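Local coordinates for protein arginase (PDB 5YNL) that probably hydrolyses L-arginine to L-ornithine and urea, as a cold-adapted member of the arginase family from a psychrophilic yeast, at residues 87-92 / 348-353; 93-98 / 145-150; 265-270 / 275-280. One frame throughout, in Å; residues are numbered along the deposited sequence. Where two conformers were deposited one is given.

Interaction 1: 87-92 / 348-353; sequences LNDIEN and VGRSLV
D89 and R350 meet in a salt bridge made by a single pair of atoms: NE of R350 donates a hydrogen bond to OD2 of D89 at 2.8 Å. The acceptor lies in the guanidinium plane, at the edge, and is met almost along the axis of its own C-O bond, yet the N-H...O angle of 142° shows a clearly bent bond. Carboxylate and guanidinium planes are turned 44° against each other, so this is not the flat, two-pronged pairing of the two groups. The bend of the arginine chain at chi3 (86°) swings NE round to OD2 of D89; CD of R350 lies 3.3 Å from the same OD2. I90, the next residue, reaches V353, about a turn beyond R350, with its CD1 3.9 Å from CG1 of the valine, the apolar half of the contact. Both pairs lie between two helices, 86-92 and 345-356, which come from the early and late parts of the chain and pack side by side on one face of the parallel sheet of the arginase alpha/beta fold. Around the polar pair, OD2 of D89 also takes a salt bridge from NH1 of R354, so one carboxylate oxygen serves two arginines and probably eases their mutual repulsion. D347 holds NH1 of R350 through a second salt bridge. On the inner side, I90 rests on A58 and I60 of strand 57-63 and on V97 of strand 96-99.

Interaction 2: 93-98 / 145-150; sequences LGWTVD and GQLTVT
The backbones of 93-98 and 145-150 stay well apart, with D98 and Q146 closest at 8.6 Å between CA atoms and W95 and L147 at 9.8 Å, so side chains alone make the contact. The polar pair joins D98 and Q146. NE2 of Q146 donates to OD2 of D98 at 2.9 Å with an N-H...O angle of 156°; the acceptor lies near the amide plane, but the amide comes to the carboxylate from above its plane. The two planes stand at 90° to each other. Extended beyond CG, the glutamine chain spans the distance to D98, whose CG, anti to the backbone N (chi1 -169°), carries the carboxylate toward Q146. With its other end the same amide accepts a hydrogen bond from H141: OE1 meets ND1 of that histidine on helix 124-142, which fixes the amide's rotation and leaves NE2 turned to the aspartate. The apolar pair sits where the chain enters the two strands, just before 96-98 and at the start of 147-150: CH2 of W95 touches CD1 of L147 at 3.7 Å, the methyl approaching the ring obliquely. The indole is held through its nitrogen as well, NE1 donating to the carbonyl O of L357, and I90 of helix 86-92 packs against it. Strand 57-63 runs between the two strands in the sheet and hydrogen-bonds to T96 and D98 through A58. Contact across an intervening strand, at the 96-99 edge of a parallel sheet flanked by helices, belongs to the alpha/beta architecture of the arginase fold.

Interaction 3: 265-270 / 275-280; sequences VVEMAL and PDRTRP
Van der Waals packing of the guanidinium face of R277 on the aliphatic CB of L270 carries most of this contact: the CB stands 3.4 Å above the guanidinium plane and is offset toward the rim of the group. NH2 is the arginine atom nearest that CB, also at 3.4 Å, and CD1 of the leucine comes to 4.0 Å from NE. The R277 chain bends at chi2 (-54°), which turns its end back toward the helix, and the two side chains cross at about a right angle. The charged partners gather at the edge of the same group. OE2 of E267 lies near the guanidinium plane, but its salt bridge to NH2 of R277 is long at 3.9 Å, and a water links OE2 to NE of R277, weakly on the arginine side; both hold for one of two conformers of the glutamate and are therefore doubtful. NH1 of R277 donates to the carbonyl O of N274, just past the helix, and NH2 forms a salt bridge with D271 in its last turn. A leucine in place of R277 would probably leave D271 and the N274 carbonyl without these mates and the loop after the helix less firmly held. In the backbone, N of P275 approaches O of L270 to 3.6 Å where the chain leaves the helix. The segment 275-280 thus folds back beside the C-terminal part of helix 254-273 and leads into strand 281-286, while V266 on that helix packs against helix 308-320 and A269 faces strand 228-233.

Interactions 1 and 2 are neighbours, with centres about 11 Å apart at the 96-99 edge of the parallel sheet; helix 86-92 is followed, after a short loop, by strand 96-99, and a Schellman motif with G94 as C-prime residue ends the helix. Interaction 3 lies about 24 Å from interaction 1 and 22 Å from interaction 2, centre to centre, and touches neither. Along the chain, 87-92 pairs with 348-353 across most of the chain's sequence, enclosing interactions 2 and 3, which follow one another in series. Interaction 1 thus ties early and late helices together, whereas interaction 3 is a local reversal between consecutive elements.

Interaction 1: 87-92 / 348-353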
loop_
_atom_site.group_PDB
_atom_site.type_symbol
_atom_site.label_atom_id
_atom_site.label_comp_id
_atom_site.label_asym_id
_atom_site.label_seq_id
_atom_site.Cartn_x
_atom_site.Cartn_y
_atom_site.Cartn_z
ATOM N N LEU A 87 18.521 1.502 -0.340
ATOM C CA LEU A 87 18.950 1.352 1.040
ATOM C C LEU A 87 19.772 2.564 1.471
ATOM O O LEU A 87 19.539 3.138 2.542
ATOM C CB LEU A 87 19.742 0.050 1.232
ATOM C CG LEU A 87 18.976 -1.181 1.721
ATOM C CD1 LEU A 87 17.752 -1.445 0.867
ATOM C CD2 LEU A 87 19.872 -2.382 1.703
ATOM N N ASN A 88 20.719 2.955 0.622
ATOM C CA ASN A 88 21.560 4.121 0.869
ATOM C C ASN A 88 20.745 5.440 0.872
ATOM O O ASN A 88 20.970 6.322 1.714
ATOM C CB ASN A 88 22.698 4.149 -0.157
ATOM C CG ASN A 88 23.811 5.099 0.221
ATOM O OD1 ASN A 88 24.650 4.794 1.074
ATOM N ND2 ASN A 88 23.841 6.254 -0.430
ATOM N N ASP A 89 19.791 5.567 -0.051
ATOM C CA ASP A 89 18.894 6.726 -0.067
ATOM C C ASP A 89 18.186 6.905 1.266
ATOM O O ASP A 89 18.114 8.011 1.803
ATOM C CB ASP A 89 17.837 6.589 -1.172
ATOM C CG ASP A 89 18.405 6.813 -2.558
ATOM O OD1 ASP A 89 19.536 7.323 -2.663
ATOM O OD2 ASP A 89 17.704 6.494 -3.538
ATOM N N ILE A 90 17.675 5.799 1.790
ATOM C CA ILE A 90 16.897 5.808 3.020
ATOM C C ILE A 90 17.784 6.223 4.196
ATOM O O ILE A 90 17.396 7.052 5.030
ATOM C CB ILE A 90 16.240 4.419 3.266
ATOM C CG1 ILE A 90 15.100 4.172 2.271
ATOM C CG2 ILE A 90 15.696 4.297 4.668
ATOM C CD1 ILE A 90 14.328 2.873 2.516
ATOM N N GLU A 91 18.981 5.656 4.247
ATOM C CA GLU A 91 19.947 5.994 5.277
ATOM C C GLU A 91 20.409 7.467 5.202
ATOM O O GLU A 91 20.538 8.129 6.231
ATOM C CB GLU A 91 21.120 4.977 5.260
ATOM C CG GLU A 91 20.828 3.726 6.129
ATOM C CD GLU A 91 21.760 2.532 5.881
ATOM O OE1 GLU A 91 22.393 2.462 4.802
ATOM O OE2 GLU A 91 21.847 1.647 6.767
ATOM N N ASN A 92 20.625 7.982 3.993
ATOM C CA ASN A 92 20.977 9.393 3.807
ATOM C C ASN A 92 19.921 10.356 4.355
ATOM O O ASN A 92 20.210 11.524 4.600
ATOM C CB ASN A 92 21.207 9.715 2.324
ATOM C CG ASN A 92 22.389 8.969 1.727
ATOM O OD1 ASN A 92 23.412 8.756 2.385
ATOM N ND2 ASN A 92 22.256 8.578 0.462
ATOM N N VAL A 348 11.574 5.339 -10.350
ATOM C CA VAL A 348 10.319 5.924 -9.909
ATOM C C VAL A 348 9.994 5.405 -8.515
ATOM O O VAL A 348 9.678 6.190 -7.620
ATOM C CB VAL A 348 9.165 5.596 -10.870
ATOM C CG1 VAL A 348 7.840 5.806 -10.206
ATOM C CG2 VAL A 348 9.263 6.434 -12.114
ATOM N N GLY A 349 10.079 4.083 -8.336
ATOM C CA GLY A 349 9.771 3.457 -7.053
ATOM C C GLY A 349 10.672 4.045 -5.986
ATOM O O GLY A 349 10.227 4.403 -4.903
ATOM N N ARG A 350 11.943 4.194 -6.322
ATOM C CA ARG A 350 12.909 4.764 -5.397
ATOM C C ARG A 350 12.550 6.181 -4.963
ATOM O O ARG A 350 12.616 6.524 -3.786
ATOM C CB ARG A 350 14.300 4.756 -6.014
ATOM C CG ARG A 350 15.344 4.598 -4.969
ATOM C CD ARG A 350 16.655 4.163 -5.574
ATOM N NE ARG A 350 17.412 5.313 -6.027
ATOM C CZ ARG A 350 17.966 5.411 -7.222
ATOM N NH1 ARG A 350 17.856 4.405 -8.081
ATOM N NH2 ARG A 350 18.644 6.507 -7.547
ATOM N N SER A 351 12.192 6.998 -5.941
ATOM C CA SER A 351 11.780 8.356 -5.672
ATOM C C SER A 351 10.582 8.394 -4.703
ATOM O O SER A 351 10.614 9.168 -3.756
ATOM C CB SER A 351 11.473 9.091 -6.981
ATOM O OG SER A 351 11.687 10.484 -6.836
ATOM N N LEU A 352 9.567 7.547 -4.920
ATOM C CA LEU A 352 8.368 7.589 -4.094
ATOM C C LEU A 352 8.693 7.126 -2.670
ATOM O O LEU A 352 8.104 7.630 -1.692
ATOM C CB LEU A 352 7.235 6.727 -4.657
ATOM C CG LEU A 352 6.663 6.953 -6.066
ATOM C CD1 LEU A 352 5.688 5.801 -6.433
ATOM C CD2 LEU A 352 5.929 8.326 -6.172
ATOM N N VAL A 353 9.613 6.166 -2.543
ATOM C CA VAL A 353 9.995 5.699 -1.212
ATOM C C VAL A 353 10.629 6.856 -0.440
ATOM O O VAL A 353 10.157 7.198 0.636
ATOM C CB VAL A 353 10.956 4.461 -1.241
ATOM C CG1 VAL A 353 11.529 4.198 0.132
ATOM C CG2 VAL A 353 10.216 3.211 -1.734
#

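Interaction 2: 93-98 / 145-150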
loop_
_atom_site.group_PDB
_atom_site.type_symbol
_atom_site.label_atom_id
_atom_site.label_comp_id
_atom_site.label_asym_id
_atom_site.label_seq_id
_atom_site.Cartn_x
_atom_site.Cartn_y
_atom_site.Cartn_z
ATOM N N LEU A 93 18.697 9.867 4.526
ATOM C CA LEU A 93 17.595 10.689 5.006
ATOM C C LEU A 93 17.471 10.601 6.524
ATOM O O LEU A 93 16.475 11.068 7.102
ATOM C CB LEU A 93 16.270 10.262 4.360
ATOM C CG LEU A 93 16.120 10.513 2.856
ATOM C CD1 LEU A 93 14.814 9.938 2.300
ATOM C CD2 LEU A 93 16.203 12.001 2.558
ATOM N N GLY A 94 18.469 9.989 7.164
ATOM C CA GLY A 94 18.479 9.859 8.609
ATOM C C GLY A 94 17.801 8.607 9.139
ATOM O O GLY A 94 17.705 8.424 10.348
ATOM N N TRP A 95 17.334 7.736 8.252
ATOM C CA TRP A 95 16.719 6.476 8.678
ATOM C C TRP A 95 17.730 5.337 8.884
ATOM O O TRP A 95 18.719 5.225 8.136
ATOM C CB TRP A 95 15.723 6.018 7.626
ATOM C CG TRP A 95 14.493 6.844 7.500
ATOM C CD1 TRP A 95 14.285 7.889 6.645
ATOM C CD2 TRP A 95 13.262 6.662 8.220
ATOM N NE1 TRP A 95 13.003 8.377 6.802
ATOM C CE2 TRP A 95 12.358 7.645 7.765
ATOM C CE3 TRP A 95 12.845 5.774 9.222
ATOM C CZ2 TRP A 95 11.074 7.768 8.278
ATOM C CZ3 TRP A 95 11.573 5.886 9.716
ATOM C CH2 TRP A 95 10.696 6.878 9.248
ATOM N N THR A 96 17.479 4.477 9.876
ATOM C CA THR A 96 18.250 3.233 10.018
ATOM C C THR A 96 17.497 2.083 9.347
ATOM O O THR A 96 16.261 1.981 9.450
ATOM C CB THR A 96 18.588 2.890 11.485
ATOM O OG1 THR A 96 19.779 3.583 11.861
ATOM C CG2 THR A 96 18.829 1.390 11.663
ATOM N N VAL A 97 18.242 1.240 8.636
ATOM C CA VAL A 97 17.636 0.226 7.789
ATOM C C VAL A 97 17.691 -1.167 8.404
ATOM O O VAL A 97 18.763 -1.662 8.780
ATOM C CB VAL A 97 18.260 0.239 6.384
ATOM C CG1 VAL A 97 17.834 -0.984 5.584
ATOM C CG2 VAL A 97 17.862 1.513 5.661
ATOM N N ASP A 98 16.517 -1.784 8.510
ATOM C CA ASP A 98 16.401 -3.157 8.955
ATOM C C ASP A 98 15.986 -4.006 7.758
ATOM O O ASP A 98 14.796 -4.138 7.468
ATOM C CB ASP A 98 15.359 -3.249 10.066
ATOM C CG ASP A 98 15.360 -4.589 10.765
ATOM O OD1 ASP A 98 16.393 -5.295 10.703
ATOM O OD2 ASP A 98 14.326 -4.926 11.389
ATOM N N GLY A 145 8.029 -0.342 16.081
ATOM C CA GLY A 145 8.094 1.088 15.819
ATOM C C GLY A 145 8.718 1.416 14.469
ATOM O O GLY A 145 8.990 2.577 14.135
ATOM N N GLN A 146 8.964 0.388 13.672
ATOM C CA GLN A 146 9.530 0.633 12.359
ATOM C C GLN A 146 8.457 1.130 11.398
ATOM O O GLN A 146 7.261 0.940 11.630
ATOM C CB GLN A 146 10.186 -0.633 11.823
ATOM C CG GLN A 146 11.319 -1.126 12.682
ATOM C CD GLN A 146 12.126 -2.183 11.984
ATOM O OE1 GLN A 146 11.707 -2.717 10.965
ATOM N NE2 GLN A 146 13.295 -2.488 12.524
ATOM N N LEU A 147 8.884 1.794 10.330
ATOM C CA LEU A 147 7.986 2.055 9.210
ATOM C C LEU A 147 8.299 0.933 8.225
ATOM O O LEU A 147 9.423 0.853 7.750
ATOM C CB LEU A 147 8.292 3.425 8.593
ATOM C CG LEU A 147 7.220 4.150 7.771
ATOM C CD1 LEU A 147 7.655 5.583 7.542
ATOM C CD2 LEU A 147 6.976 3.436 6.443
ATOM N N THR A 148 7.347 0.040 7.962
ATOM C CA THR A 148 7.612 -1.120 7.102
ATOM C C THR A 148 7.392 -0.779 5.626
ATOM O O THR A 148 6.259 -0.505 5.190
ATOM C CB THR A 148 6.721 -2.301 7.466
ATOM O OG1 THR A 148 6.713 -2.454 8.894
ATOM C CG2 THR A 148 7.212 -3.575 6.789
ATOM N N VAL A 149 8.478 -0.787 4.864
ATOM C CA VAL A 149 8.406 -0.561 3.427
ATOM C C VAL A 149 8.294 -1.923 2.746
ATOM O O VAL A 149 9.271 -2.677 2.712
ATOM C CB VAL A 149 9.655 0.204 2.899
ATOM C CG1 VAL A 149 9.552 0.450 1.396
ATOM C CG2 VAL A 149 9.837 1.535 3.650
ATOM N N THR A 150 7.112 -2.258 2.224
ATOM C CA THR A 150 6.988 -3.513 1.484
ATOM C C THR A 150 7.182 -3.271 -0.002
ATOM O O THR A 150 6.431 -2.498 -0.643
ATOM C CB THR A 150 5.675 -4.265 1.718
ATOM O OG1 THR A 150 5.388 -4.315 3.119
ATOM C CG2 THR A 150 5.801 -5.686 1.194
#

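Interaction 3: 265-270 / 275-280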
loop_
_atom_site.group_PDB
_atom_site.type_symbol
_atom_site.label_atom_id
_atom_site.label_comp_id
_atom_site.label_asym_id
_atom_site.label_seq_id
_atom_site.Cartn_x
_atom_site.Cartn_y
_atom_site.Cartn_z
ATOM N N VAL A 265 -7.873 16.086 -4.007
ATOM C CA VAL A 265 -8.229 14.691 -3.864
ATOM C C VAL A 265 -7.564 14.068 -2.638
ATOM O O VAL A 265 -8.215 13.335 -1.874
ATOM C CB VAL A 265 -7.910 13.873 -5.127
ATOM C CG1 VAL A 265 -7.819 12.376 -4.799
ATOM C CG2 VAL A 265 -8.970 14.114 -6.195
ATOM N N VAL A 266 -6.285 14.356 -2.435
ATOM C CA VAL A 266 -5.600 13.767 -1.299
ATOM C C VAL A 266 -6.150 14.320 0.013
ATOM O O VAL A 266 -6.275 13.602 0.990
ATOM C CB VAL A 266 -4.073 13.983 -1.354
ATOM C CG1 VAL A 266 -3.427 13.454 -0.069
ATOM C CG2 VAL A 266 -3.521 13.282 -2.571
ATOM N N GLU A 267 -6.495 15.591 0.032
ATOM C CA GLU A 267 -7.063 16.151 1.251
ATOM C C GLU A 267 -8.442 15.565 1.575
ATOM O O GLU A 267 -8.738 15.310 2.741
ATOM C CB GLU A 267 -7.110 17.687 1.220
ATOM C CG GLU A 267 -5.732 18.333 1.146
ATOM C CD GLU A 267 -4.760 17.867 2.240
ATOM O OE1 GLU A 267 -3.913 16.966 1.981
ATOM O OE2 GLU A 267 -4.827 18.424 3.363
ATOM N N MET A 268 -9.269 15.338 0.560
ATOM C CA MET A 268 -10.584 14.732 0.768
ATOM C C MET A 268 -10.439 13.275 1.221
ATOM O O MET A 268 -11.243 12.767 2.015
ATOM C CB MET A 268 -11.408 14.798 -0.527
ATOM C CG MET A 268 -11.966 16.182 -0.838
ATOM S SD MET A 268 -12.762 16.298 -2.457
ATOM C CE MET A 268 -14.213 15.277 -2.251
ATOM N N ALA A 269 -9.398 12.612 0.716
ATOM C CA ALA A 269 -9.131 11.226 1.061
ATOM C C ALA A 269 -8.723 11.182 2.498
ATOM O O ALA A 269 -9.265 10.391 3.270
ATOM C CB ALA A 269 -8.053 10.644 0.186
ATOM N N LEU A 270 -7.779 12.036 2.881
ATOM C CA LEU A 270 -7.413 12.160 4.314
ATOM C C LEU A 270 -8.605 12.520 5.194
ATOM O O LEU A 270 -8.798 11.919 6.260
ATOM C CB LEU A 270 -6.254 13.151 4.524
ATOM C CG LEU A 270 -4.891 12.637 4.037
ATOM C CD1 LEU A 270 -3.827 13.738 4.126
ATOM C CD2 LEU A 270 -4.459 11.421 4.856
ATOM N N PRO A 275 -10.133 12.056 9.580
ATOM C CA PRO A 275 -10.532 13.461 9.707
ATOM C C PRO A 275 -9.760 14.223 10.783
ATOM O O PRO A 275 -9.405 15.374 10.538
ATOM C CB PRO A 275 -12.027 13.383 10.084
ATOM C CG PRO A 275 -12.208 12.006 10.692
ATOM C CD PRO A 275 -11.241 11.131 9.898
ATOM N N ASP A 276 -9.501 13.603 11.931
ATOM C CA ASP A 276 -8.772 14.258 13.021
ATOM C C ASP A 276 -7.254 14.129 12.935
ATOM O O ASP A 276 -6.551 14.519 13.861
ATOM C CB ASP A 276 -9.211 13.687 14.376
ATOM C CG ASP A 276 -10.688 13.734 14.565
ATOM O OD1 ASP A 276 -11.301 14.774 14.239
ATOM O OD2 ASP A 276 -11.238 12.725 15.044
ATOM N N ARG A 277 -6.754 13.568 11.841
ATOM C CA ARG A 277 -5.325 13.304 11.697
ATOM C C ARG A 277 -4.708 12.606 12.910
ATOM O O ARG A 277 -3.602 12.965 13.340
ATOM C CB ARG A 277 -4.547 14.596 11.419
ATOM C CG ARG A 277 -4.932 15.306 10.115
ATOM C CD ARG A 277 -4.840 14.395 8.902
ATOM N NE ARG A 277 -5.101 15.162 7.686
ATOM C CZ ARG A 277 -6.315 15.449 7.225
ATOM N NH1 ARG A 277 -7.391 15.018 7.872
ATOM N NH2 ARG A 277 -6.455 16.165 6.124
ATOM N N THR A 278 -5.398 11.611 13.461
ATOM C CA THR A 278 -4.829 10.871 14.583
ATOM C C THR A 278 -4.603 9.379 14.308
ATOM O O THR A 278 -4.032 8.685 15.131
ATOM C CB THR A 278 -5.648 11.070 15.873
ATOM O OG1 THR A 278 -7.042 10.959 15.573
ATOM C CG2 THR A 278 -5.370 12.442 16.485
ATOM N N ARG A 279 -5.038 8.892 13.151
ATOM C CA ARG A 279 -4.869 7.481 12.785
ATOM C C ARG A 279 -3.561 7.204 12.048
ATOM O O ARG A 279 -3.161 7.987 11.177
ATOM C CB ARG A 279 -6.041 7.021 11.897
ATOM C CG ARG A 279 -7.405 6.878 12.632
ATOM C CD ARG A 279 -8.429 6.249 11.715
ATOM N NE ARG A 279 -9.791 6.280 12.238
ATOM C CZ ARG A 279 -10.336 5.341 13.013
ATOM N NH1 ARG A 279 -11.584 5.479 13.422
ATOM N NH2 ARG A 279 -9.644 4.277 13.386
ATOM N N PRO A 280 -2.895 6.084 12.380
ATOM C CA PRO A 280 -1.717 5.683 11.593
ATOM C C PRO A 280 -2.145 5.503 10.138
ATOM O O PRO A 280 -3.291 5.123 9.912
ATOM C CB PRO A 280 -1.340 4.316 12.188
ATOM C CG PRO A 280 -1.938 4.315 13.570
ATOM C CD PRO A 280 -3.223 5.105 13.430
HETATM O O HOH W 1 -3.080 16.899 5.625
#